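Local coordinates for capsular polysaccharide export system protein KpsC (Thermosulfurimonas dismutans, PDB 6MGB) that probably transfers Kdo in beta linkage in building the glycolipid anchor of bacterial capsules, and binds CMP, at residues A[249-254]-A[291-296]; A[123-128]-A[296-301]; A[182-187]-A[212-217]. One frame throughout, in Å; residues are numbered along the deposited sequence. Where two conformers were deposited one is given.

Contact 1. Residues A[249-254]-A[291-296]. With C5P (cytidine-5'-monophosphate), chain D.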
loop_
_atom_site.group_PDB
_atom_site.type_symbol
_atom_site.label_atom_id
_atom_site.label_comp_id
_atom_site.label_asym_id
_atom_site.label_seq_id
_atom_site.Cartn_x
_atom_site.Cartn_y
_atom_site.Cartn_z
ATOM N N MET A 249 -1.203 2.439 6.005
ATOM C CA MET A 249 -0.653 2.895 7.273
ATOM C C MET A 249 -0.881 1.878 8.382
ATOM O O MET A 249 -0.151 1.887 9.378
ATOM C CB MET A 249 -1.261 4.249 7.648
ATOM C CG MET A 249 -0.631 4.898 8.868
ATOM S SD MET A 249 -1.101 6.632 9.033
ATOM C CE MET A 249 -0.362 7.036 10.612
ATOM N N GLY A 250 -1.877 1.002 8.229
ATOM C CA GLY A 250 -2.043 -0.088 9.176
ATOM C C GLY A 250 -0.866 -1.044 9.167
ATOM O O GLY A 250 -0.439 -1.531 10.217
ATOM N N PHE A 251 -0.321 -1.326 7.980
ATOM C CA PHE A 251 0.862 -2.177 7.909
ATOM C C PHE A 251 2.087 -1.459 8.458
ATOM O O PHE A 251 2.941 -2.083 9.097
ATOM C CB PHE A 251 1.111 -2.626 6.472
ATOM C CG PHE A 251 2.207 -3.644 6.349
ATOM C CD1 PHE A 251 2.068 -4.894 6.929
ATOM C CD2 PHE A 251 3.374 -3.353 5.663
ATOM C CE1 PHE A 251 3.073 -5.837 6.827
ATOM C CE2 PHE A 251 4.384 -4.293 5.556
ATOM C CZ PHE A 251 4.231 -5.537 6.139
ATOM N N GLU A 252 2.194 -0.151 8.219
ATOM C CA GLU A 252 3.289 0.612 8.808
ATOM C C GLU A 252 3.232 0.553 10.329
ATOM O O GLU A 252 4.271 0.488 10.997
ATOM C CB GLU A 252 3.247 2.055 8.308
ATOM C CG GLU A 252 3.568 2.170 6.828
ATOM C CD GLU A 252 3.487 3.587 6.306
ATOM O OE1 GLU A 252 3.006 4.475 7.042
ATOM O OE2 GLU A 252 3.906 3.812 5.150
ATOM N N GLY A 253 2.024 0.558 10.895
ATOM C CA GLY A 253 1.889 0.347 12.327
ATOM C C GLY A 253 2.262 -1.065 12.740
ATOM O O GLY A 253 2.925 -1.270 13.761
ATOM N N LEU A 254 1.845 -2.058 11.952
ATOM C CA LEU A 254 2.214 -3.441 12.242
ATOM C C LEU A 254 3.729 -3.613 12.232
ATOM O O LEU A 254 4.287 -4.327 13.074
ATOM C CB LEU A 254 1.559 -4.375 11.222
ATOM C CG LEU A 254 1.282 -5.820 11.639
ATOM C CD1 LEU A 254 0.249 -5.885 12.752
ATOM C CD2 LEU A 254 0.811 -6.622 10.437
ATOM N N GLU A 291 8.027 -12.327 7.897
ATOM C CA GLU A 291 7.700 -13.019 6.654
ATOM C C GLU A 291 6.773 -12.178 5.786
ATOM O O GLU A 291 6.984 -12.062 4.574
ATOM C CB GLU A 291 7.064 -14.376 6.957
ATOM C CG GLU A 291 8.037 -15.410 7.501
ATOM C CD GLU A 291 7.348 -16.692 7.931
ATOM O OE1 GLU A 291 6.123 -16.660 8.174
ATOM O OE2 GLU A 291 8.032 -17.731 8.024
ATOM N N LEU A 292 5.744 -11.585 6.392
ATOM C CA LEU A 292 4.836 -10.719 5.648
ATOM C C LEU A 292 5.590 -9.543 5.039
ATOM O O LEU A 292 5.400 -9.206 3.865
ATOM C CB LEU A 292 3.723 -10.232 6.576
ATOM C CG LEU A 292 2.695 -9.253 6.010
ATOM C CD1 LEU A 292 2.104 -9.759 4.708
ATOM C CD2 LEU A 292 1.600 -9.030 7.038
ATOM N N PHE A 293 6.460 -8.912 5.828
ATOM C CA PHE A 293 7.249 -7.793 5.326
ATOM C C PHE A 293 8.166 -8.224 4.187
ATOM O O PHE A 293 8.301 -7.511 3.186
ATOM C CB PHE A 293 8.059 -7.187 6.473
ATOM C CG PHE A 293 9.072 -6.171 6.034
ATOM C CD1 PHE A 293 8.702 -4.857 5.805
ATOM C CD2 PHE A 293 10.399 -6.530 5.857
ATOM C CE1 PHE A 293 9.634 -3.924 5.403
ATOM C CE2 PHE A 293 11.336 -5.598 5.457
ATOM C CZ PHE A 293 10.954 -4.295 5.228
ATOM N N ALA A 294 8.810 -9.387 4.320
ATOM C CA ALA A 294 9.731 -9.849 3.286
ATOM C C ALA A 294 9.024 -9.993 1.943
ATOM O O ALA A 294 9.510 -9.509 0.915
ATOM C CB ALA A 294 10.363 -11.175 3.706
ATOM N N ALA A 295 7.871 -10.662 1.930
ATOM C CA ALA A 295 7.136 -10.834 0.682
ATOM C C ALA A 295 6.595 -9.503 0.170
ATOM O O ALA A 295 6.718 -9.186 -1.019
ATOM C CB ALA A 295 5.996 -11.832 0.881
ATOM N N ALA A 296 5.999 -8.706 1.058
ATOM C CA ALA A 296 5.270 -7.521 0.616
ATOM C C ALA A 296 6.212 -6.409 0.166
ATOM O O ALA A 296 5.932 -5.715 -0.819
ATOM C CB ALA A 296 4.355 -7.022 1.732
HETATM O O3P C5P D . -3.248 3.193 1.849
HETATM P P C5P D . -3.361 4.691 2.018
HETATM O O1P C5P D . -4.514 4.993 2.969
HETATM O O2P C5P D . -3.518 5.547 0.776
HETATM O "O5'" C5P D . -2.025 5.139 2.755
HETATM C "C5'" C5P D . -0.832 5.403 2.034
HETATM C "C4'" C5P D . 0.239 5.932 2.953
HETATM O "O4'" C5P D . -0.090 7.295 3.328
HETATM C "C3'" C5P D . 0.378 5.202 4.282
HETATM O "O3'" C5P D . 1.195 4.047 4.187
HETATM C "C2'" C5P D . 0.951 6.272 5.203
HETATM O "O2'" C5P D . 2.355 6.399 5.034
HETATM C "C1'" C5P D . 0.271 7.534 4.673
HETATM N N1 C5P D . -0.958 7.866 5.434
HETATM C C2 C5P D . -0.936 8.938 6.479
HETATM N N3 C5P D . -2.190 9.266 7.245
HETATM C C4 C5P D . -3.432 8.549 6.973
HETATM C C5 C5P D . -3.453 7.482 5.932
HETATM C C6 C5P D . -2.200 7.155 5.168
HETATM O O2 C5P D . 0.067 9.522 6.703
HETATM N N4 C5P D . -4.648 8.865 7.717
#

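Contact 2. Residues A[123-128]-A[296-301]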
loop_
_atom_site.group_PDB
_atom_site.type_symbol
_atom_site.label_atom_id
_atom_site.label_comp_id
_atom_site.label_asym_id
_atom_site.label_seq_id
_atom_site.Cartn_x
_atom_site.Cartn_y
_atom_site.Cartn_z
ATOM N N MET A 123 15.559 -13.777 4.504
ATOM C CA MET A 123 15.076 -13.321 5.800
ATOM C C MET A 123 16.097 -12.425 6.489
ATOM O O MET A 123 15.718 -11.518 7.239
ATOM C CB MET A 123 14.728 -14.521 6.679
ATOM C CG MET A 123 13.665 -15.437 6.079
ATOM S SD MET A 123 12.119 -14.588 5.683
ATOM C CE MET A 123 11.572 -14.095 7.312
ATOM N N ASP A 124 17.390 -12.654 6.245
ATOM C CA ASP A 124 18.402 -11.733 6.754
ATOM C C ASP A 124 18.275 -10.367 6.094
ATOM O O ASP A 124 18.331 -9.335 6.775
ATOM C CB ASP A 124 19.804 -12.302 6.536
ATOM C CG ASP A 124 20.110 -13.471 7.451
ATOM O OD1 ASP A 124 20.822 -14.399 7.014
ATOM O OD2 ASP A 124 19.628 -13.471 8.604
ATOM N N GLN A 125 18.101 -10.336 4.771
ATOM C CA GLN A 125 17.851 -9.070 4.091
ATOM C C GLN A 125 16.622 -8.378 4.663
ATOM O O GLN A 125 16.639 -7.165 4.905
ATOM C CB GLN A 125 17.678 -9.298 2.589
ATOM C CG GLN A 125 18.935 -9.756 1.872
ATOM C CD GLN A 125 18.742 -9.847 0.370
ATOM O OE1 GLN A 125 17.648 -9.607 -0.141
ATOM N NE2 GLN A 125 19.807 -10.192 -0.345
ATOM N N ALA A 126 15.544 -9.133 4.889
ATOM C CA ALA A 126 14.318 -8.537 5.411
ATOM C C ALA A 126 14.552 -7.896 6.773
ATOM O O ALA A 126 14.068 -6.789 7.037
ATOM C CB ALA A 126 13.217 -9.594 5.495
ATOM N N GLU A 127 15.293 -8.575 7.652
ATOM C CA GLU A 127 15.626 -7.991 8.948
ATOM C C GLU A 127 16.378 -6.677 8.775
ATOM O O GLU A 127 16.086 -5.685 9.452
ATOM C CB GLU A 127 16.459 -8.975 9.771
ATOM C CG GLU A 127 15.684 -10.170 10.292
ATOM C CD GLU A 127 16.529 -11.067 11.176
ATOM O OE1 GLU A 127 17.687 -10.699 11.464
ATOM O OE2 GLU A 127 16.036 -12.142 11.584
ATOM N N ARG A 128 17.355 -6.656 7.868
ATOM C CA ARG A 128 18.145 -5.448 7.649
ATOM C C ARG A 128 17.273 -4.307 7.141
ATOM O O ARG A 128 17.340 -3.181 7.649
ATOM C CB ARG A 128 19.277 -5.740 6.663
ATOM C CG ARG A 128 20.541 -6.292 7.305
ATOM C CD ARG A 128 21.173 -7.376 6.443
ATOM N NE ARG A 128 21.365 -6.949 5.060
ATOM C CZ ARG A 128 21.634 -7.773 4.051
ATOM N NH1 ARG A 128 21.739 -9.078 4.262
ATOM N NH2 ARG A 128 21.793 -7.292 2.826
ATOM N N ALA A 296 5.999 -8.706 1.058
ATOM C CA ALA A 296 5.270 -7.521 0.616
ATOM C C ALA A 296 6.212 -6.409 0.166
ATOM O O ALA A 296 5.932 -5.715 -0.819
ATOM C CB ALA A 296 4.355 -7.022 1.732
ATOM N N TYR A 297 7.325 -6.211 0.874
ATOM C CA TYR A 297 8.204 -5.079 0.601
ATOM C C TYR A 297 9.466 -5.449 -0.171
ATOM O O TYR A 297 9.968 -4.621 -0.936
ATOM C CB TYR A 297 8.596 -4.385 1.914
ATOM C CG TYR A 297 7.624 -3.303 2.368
ATOM C CD1 TYR A 297 6.258 -3.554 2.448
ATOM C CD2 TYR A 297 8.076 -2.038 2.732
ATOM C CE1 TYR A 297 5.371 -2.576 2.865
ATOM C CE2 TYR A 297 7.195 -1.054 3.151
ATOM C CZ TYR A 297 5.845 -1.329 3.215
ATOM O OH TYR A 297 4.958 -0.360 3.629
ATOM N N LEU A 298 9.997 -6.662 -0.004
ATOM C CA LEU A 298 11.213 -7.040 -0.719
ATOM C C LEU A 298 10.921 -7.734 -2.049
ATOM O O LEU A 298 11.486 -7.359 -3.081
ATOM C CB LEU A 298 12.090 -7.936 0.162
ATOM C CG LEU A 298 13.127 -7.210 1.023
ATOM C CD1 LEU A 298 12.462 -6.457 2.165
ATOM C CD2 LEU A 298 14.164 -8.189 1.553
ATOM N N LEU A 299 10.047 -8.741 -2.045
ATOM C CA LEU A 299 9.822 -9.560 -3.234
ATOM C C LEU A 299 8.774 -8.979 -4.177
ATOM O O LEU A 299 8.950 -9.023 -5.400
ATOM C CB LEU A 299 9.389 -10.968 -2.824
ATOM C CG LEU A 299 10.320 -11.747 -1.892
ATOM C CD1 LEU A 299 9.822 -13.176 -1.736
ATOM C CD2 LEU A 299 11.757 -11.730 -2.394
ATOM N N TYR A 300 7.678 -8.444 -3.630
ATOM C CA TYR A 300 6.524 -8.111 -4.461
ATOM C C TYR A 300 6.781 -6.894 -5.342
ATOM O O TYR A 300 6.546 -6.980 -6.558
ATOM C CB TYR A 300 5.296 -7.943 -3.558
ATOM C CG TYR A 300 3.973 -7.638 -4.225
ATOM C CD1 TYR A 300 3.439 -8.470 -5.204
ATOM C CD2 TYR A 300 3.224 -6.537 -3.822
ATOM C CE1 TYR A 300 2.212 -8.187 -5.785
ATOM C CE2 TYR A 300 2.006 -6.250 -4.392
ATOM C CZ TYR A 300 1.501 -7.076 -5.373
ATOM O OH TYR A 300 0.277 -6.784 -5.935
ATOM N N PRO A 301 7.266 -5.765 -4.830
ATOM C CA PRO A 301 7.470 -4.596 -5.692
ATOM C C PRO A 301 8.724 -4.726 -6.541
ATOM O O PRO A 301 9.641 -5.492 -6.241
ATOM C CB PRO A 301 7.607 -3.436 -4.696
ATOM C CG PRO A 301 7.293 -4.016 -3.333
ATOM C CD PRO A 301 7.633 -5.460 -3.440
#

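Contact 3. Residues A[182-187]-A[212-217]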
loop_
_atom_site.group_PDB
_atom_site.type_symbol
_atom_site.label_atom_id
_atom_site.label_comp_id
_atom_site.label_asym_id
_atom_site.label_seq_id
_atom_site.Cartn_x
_atom_site.Cartn_y
_atom_site.Cartn_z
ATOM N N ARG A 182 -17.699 4.697 9.882
ATOM C CA ARG A 182 -18.534 5.082 11.016
ATOM C C ARG A 182 -18.592 3.968 12.055
ATOM O O ARG A 182 -18.506 4.230 13.260
ATOM C CB ARG A 182 -19.942 5.447 10.543
ATOM C CG ARG A 182 -20.857 5.929 11.657
ATOM C CD ARG A 182 -22.139 6.534 11.105
ATOM N NE ARG A 182 -22.936 5.569 10.350
ATOM C CZ ARG A 182 -23.840 4.756 10.887
ATOM N NH1 ARG A 182 -24.073 4.774 12.194
ATOM N NH2 ARG A 182 -24.514 3.917 10.115
ATOM N N GLU A 183 -18.736 2.718 11.608
ATOM C CA GLU A 183 -18.711 1.596 12.542
ATOM C C GLU A 183 -17.380 1.531 13.279
ATOM O O GLU A 183 -17.341 1.285 14.490
ATOM C CB GLU A 183 -18.972 0.291 11.789
ATOM C CG GLU A 183 -19.081 -0.935 12.682
ATOM C CD GLU A 183 -19.311 -2.209 11.894
ATOM O OE1 GLU A 183 -18.994 -2.232 10.685
ATOM O OE2 GLU A 183 -19.811 -3.190 12.482
ATOM N N MET A 184 -16.275 1.749 12.561
ATOM C CA MET A 184 -14.961 1.730 13.194
ATOM C C MET A 184 -14.869 2.772 14.299
ATOM O O MET A 184 -14.312 2.508 15.371
ATOM C CB MET A 184 -13.875 1.973 12.147
ATOM C CG MET A 184 -12.461 1.925 12.693
ATOM S SD MET A 184 -11.217 2.128 11.406
ATOM C CE MET A 184 -11.385 3.872 11.048
ATOM N N TYR A 185 -15.408 3.967 14.054
ATOM C CA TYR A 185 -15.345 5.028 15.049
ATOM C C TYR A 185 -16.081 4.629 16.321
ATOM O O TYR A 185 -15.515 4.666 17.420
ATOM C CB TYR A 185 -15.929 6.315 14.471
ATOM C CG TYR A 185 -16.168 7.384 15.505
ATOM C CD1 TYR A 185 -15.110 8.095 16.051
ATOM C CD2 TYR A 185 -17.453 7.683 15.940
ATOM C CE1 TYR A 185 -15.322 9.075 16.999
ATOM C CE2 TYR A 185 -17.677 8.661 16.888
ATOM C CZ TYR A 185 -16.606 9.354 17.414
ATOM O OH TYR A 185 -16.819 10.330 18.360
ATOM N N PHE A 186 -17.347 4.233 16.193
ATOM C CA PHE A 186 -18.142 3.946 17.381
ATOM C C PHE A 186 -17.698 2.655 18.053
ATOM O O PHE A 186 -17.884 2.494 19.265
ATOM C CB PHE A 186 -19.624 3.896 17.013
ATOM C CG PHE A 186 -20.204 5.246 16.705
ATOM C CD1 PHE A 186 -20.470 6.141 17.727
ATOM C CD2 PHE A 186 -20.465 5.629 15.402
ATOM C CE1 PHE A 186 -20.993 7.389 17.458
ATOM C CE2 PHE A 186 -20.991 6.879 15.124
ATOM C CZ PHE A 186 -21.253 7.759 16.155
ATOM N N ALA A 187 -17.100 1.732 17.297
ATOM C CA ALA A 187 -16.497 0.557 17.913
ATOM C C ALA A 187 -15.302 0.946 18.774
ATOM O O ALA A 187 -15.108 0.395 19.865
ATOM C CB ALA A 187 -16.081 -0.448 16.840
ATOM N N GLY A 212 -12.083 12.997 2.609
ATOM C CA GLY A 212 -11.888 11.870 3.495
ATOM C C GLY A 212 -13.208 11.315 4.005
ATOM O O GLY A 212 -14.271 11.916 3.868
ATOM N N TYR A 213 -13.119 10.130 4.606
ATOM C CA TYR A 213 -14.296 9.511 5.203
ATOM C C TYR A 213 -14.578 10.105 6.579
ATOM O O TYR A 213 -15.615 10.740 6.794
ATOM C CB TYR A 213 -14.103 7.995 5.302
ATOM C CG TYR A 213 -13.924 7.296 3.972
ATOM C CD1 TYR A 213 -15.023 6.887 3.225
ATOM C CD2 TYR A 213 -12.657 7.025 3.471
ATOM C CE1 TYR A 213 -14.865 6.239 2.012
ATOM C CE2 TYR A 213 -12.488 6.378 2.259
ATOM C CZ TYR A 213 -13.594 5.987 1.535
ATOM O OH TYR A 213 -13.425 5.341 0.331
ATOM N N LEU A 214 -13.656 9.909 7.524
ATOM C CA LEU A 214 -13.836 10.454 8.865
ATOM C C LEU A 214 -13.685 11.969 8.879
ATOM O O LEU A 214 -14.294 12.643 9.716
ATOM C CB LEU A 214 -12.834 9.817 9.827
ATOM C CG LEU A 214 -12.968 8.307 10.038
ATOM C CD1 LEU A 214 -11.762 7.770 10.789
ATOM C CD2 LEU A 214 -14.251 7.985 10.786
ATOM N N ALA A 215 -12.891 12.520 7.959
ATOM C CA ALA A 215 -12.646 13.958 7.954
ATOM C C ALA A 215 -13.919 14.747 7.670
ATOM O O ALA A 215 -14.033 15.902 8.096
ATOM C CB ALA A 215 -11.568 14.299 6.926
ATOM N N ARG A 216 -14.879 14.149 6.963
ATOM C CA ARG A 216 -16.134 14.817 6.636
ATOM C C ARG A 216 -17.212 14.619 7.693
ATOM O O ARG A 216 -18.234 15.310 7.646
ATOM C CB ARG A 216 -16.676 14.315 5.295
ATOM C CG ARG A 216 -15.692 14.431 4.149
ATOM C CD ARG A 216 -15.404 15.856 3.730
ATOM N NE ARG A 216 -16.545 16.526 3.110
ATOM C CZ ARG A 216 -16.463 17.689 2.477
ATOM N NH1 ARG A 216 -15.289 18.288 2.386
ATOM N NH2 ARG A 216 -17.541 18.256 1.943
ATOM N N MET A 217 -17.019 13.698 8.630
ATOM C CA MET A 217 -18.021 13.441 9.650
ATOM C C MET A 217 -17.981 14.515 10.732
ATOM O O MET A 217 -16.966 15.180 10.952
ATOM C CB MET A 217 -17.802 12.073 10.294
ATOM C CG MET A 217 -17.893 10.899 9.341
ATOM S SD MET A 217 -17.706 9.337 10.220
ATOM C CE MET A 217 -17.598 8.192 8.851
#

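Contact 1. Residues A[249-254]-A[291-296]
The F251 ring reaches across to L292 and F293. Its CE1 lies 3.5 Å from L292 CD2, with L292 CG equally near. That methyl approaches obliquely to the ring. F293 CA sits at the edge of the F251 ring, in its plane, 3.9 Å from F251 CZ. CG of F251 is anti to the backbone N (chi1 -173°), which carries the ring toward helix 289-299. L254 adds a looser methyl contact, CD2 to L292 CD2 at 4.2 Å. No hydrogen bond crosses, and the axes stay 11.7 Å apart, so the phenyl ring does most of the bridging.

The two sheets are consistent with the GT-B fold of this family. Helix 248-255 connects strands 241-244 and 259-262 of the parallel sheet. Helix 289-299 leads into strand 302-305 of the mixed sheet. The contact thus joins elements of both halves.

Helix 248-255 also serves the nucleotide pocket. The E252 carboxylate takes both ribose hydroxyls: C5P O2' donates to OE1 at 2.9 Å, and C5P O3' gives a weak bond to OE2. With an alanine here, the ribose is likely to lose its two-pronged grip, and both hydroxyls would be left without this acceptor. M249 SD lies over a face of the cytosine, 3.4 Å from C5P N3. Further out, K140 N gives OE2 of E252 a second, weak bond. F267 and Y297 meet the F251 ring, while L112 and L273 pack on L292.

Contact 2. Residues A[123-128]-A[296-301]
L298 meets Q125 and A126 by turning its side chain to an unusual angle. Its chi1 of -91° is about 30° from staggered, and with chi2 at 72° it carries CD2 to the backbone of helix 120-135. On the other side, Q125 has CG anti to the carbonyl carbon (chi1 -67°) and an extended chain beyond it.

L298 CD2 makes the closest touches. It lies 3.7 Å from A126 N and 3.8 Å from Q125 CB. The methyl of A126 is a little further, with CB 4.3 Å from L298 CD2. The side chains of Q125 and L298 cross obliquely, so the leucine methyl meets the base of the glutamine and comes near its amide only at OE1. The amide nitrogen, Q125 NE2, turns to E121 OE1 in a weak bond.

L298 sits in a wider, pi-type turn near the end of helix 289-299. Here L299 N reaches back five residues to A294 O in a probable hydrogen bond. L122 and A129 of helix 120-135 also pack on L298, and I314 of helix 314-322 closes in on it too.

No hydrogen bond or ion pair links the segments. Between segments 123-128 and 296-301 the contact is mainly one leucine methyl laid on the helix backbone, so the fit depends on shape and dispersion rather than on a directed bond.

Contact 3. Residues A[182-187]-A[212-217]
Helix 180-191 is the connection of a beta-alpha-beta unit in the parallel, Rossmann-like sheet. It joins strand 158-162 to the neighbouring strand 196-200. Against it packs the loop 212-217, which runs on to the edge strand 224-226. Residues 213-216 have helical backbone angles but lack the regular bonds. The loop is tied to the CMP site through D163, whose carboxylate accepts hydrogen bonds from L214 N and A215 N. D163 also binds the nucleotide by its backbone O.

L214 is the central side chain. One methyl, CD1, faces the end of M184, with M184 CE at 3.9 Å from L214 CD1. The two side chains meet at about a right angle. M184 is extended as far as SD and then bends at chi3 (73°), which swings its methyl round to the leucine. The other methyl, L214 CD2, lies 4.4 Å from Y185 CB, so Y185 offers only the base of its side chain while its ring end leads away.

M217 makes a separate touch, on R182. Its chain is extended, and CE comes to lie 3.6 Å from R182 N and 4.0 Å from R182 CB. Both M217 and R182 were deposited in two conformers, so this touch describes one arrangement only. The charged end of R182 turns off to a salt bridge with D179. No hydrogen bond joins the two segments, and the contact is one of methyl groups against a helix flank.

F181, one residue before the helical segment, covers both L214 and M217 and stacks on Y213. F263, just beyond strand 259-262, touches M184. H220 and V223, on the way to strand 224-226, touch Y185.

Contacts 1 and 2 share helix 289-299 and residue A296, and their centres are about 10 Å apart. The two also touch directly: F251 CE2 packs 3.3 Å from Y297 CE1. Contact 1 is core and aromatic, and its first helix also carries M249 and E252 of the nucleotide pocket, on another flank. Contact 2 is only partly buried, smaller, and rests on one leucine. Contact 3 uses other elements, helix 180-191 and a loop of the parallel sheet, and is centred about 33 Å from the centre of contact 2. Its leucine core is buried but its arginine is exposed. All three are apolar across the interface. E252 of contact 1 binds the nucleotide, as does D163 beside contact 3.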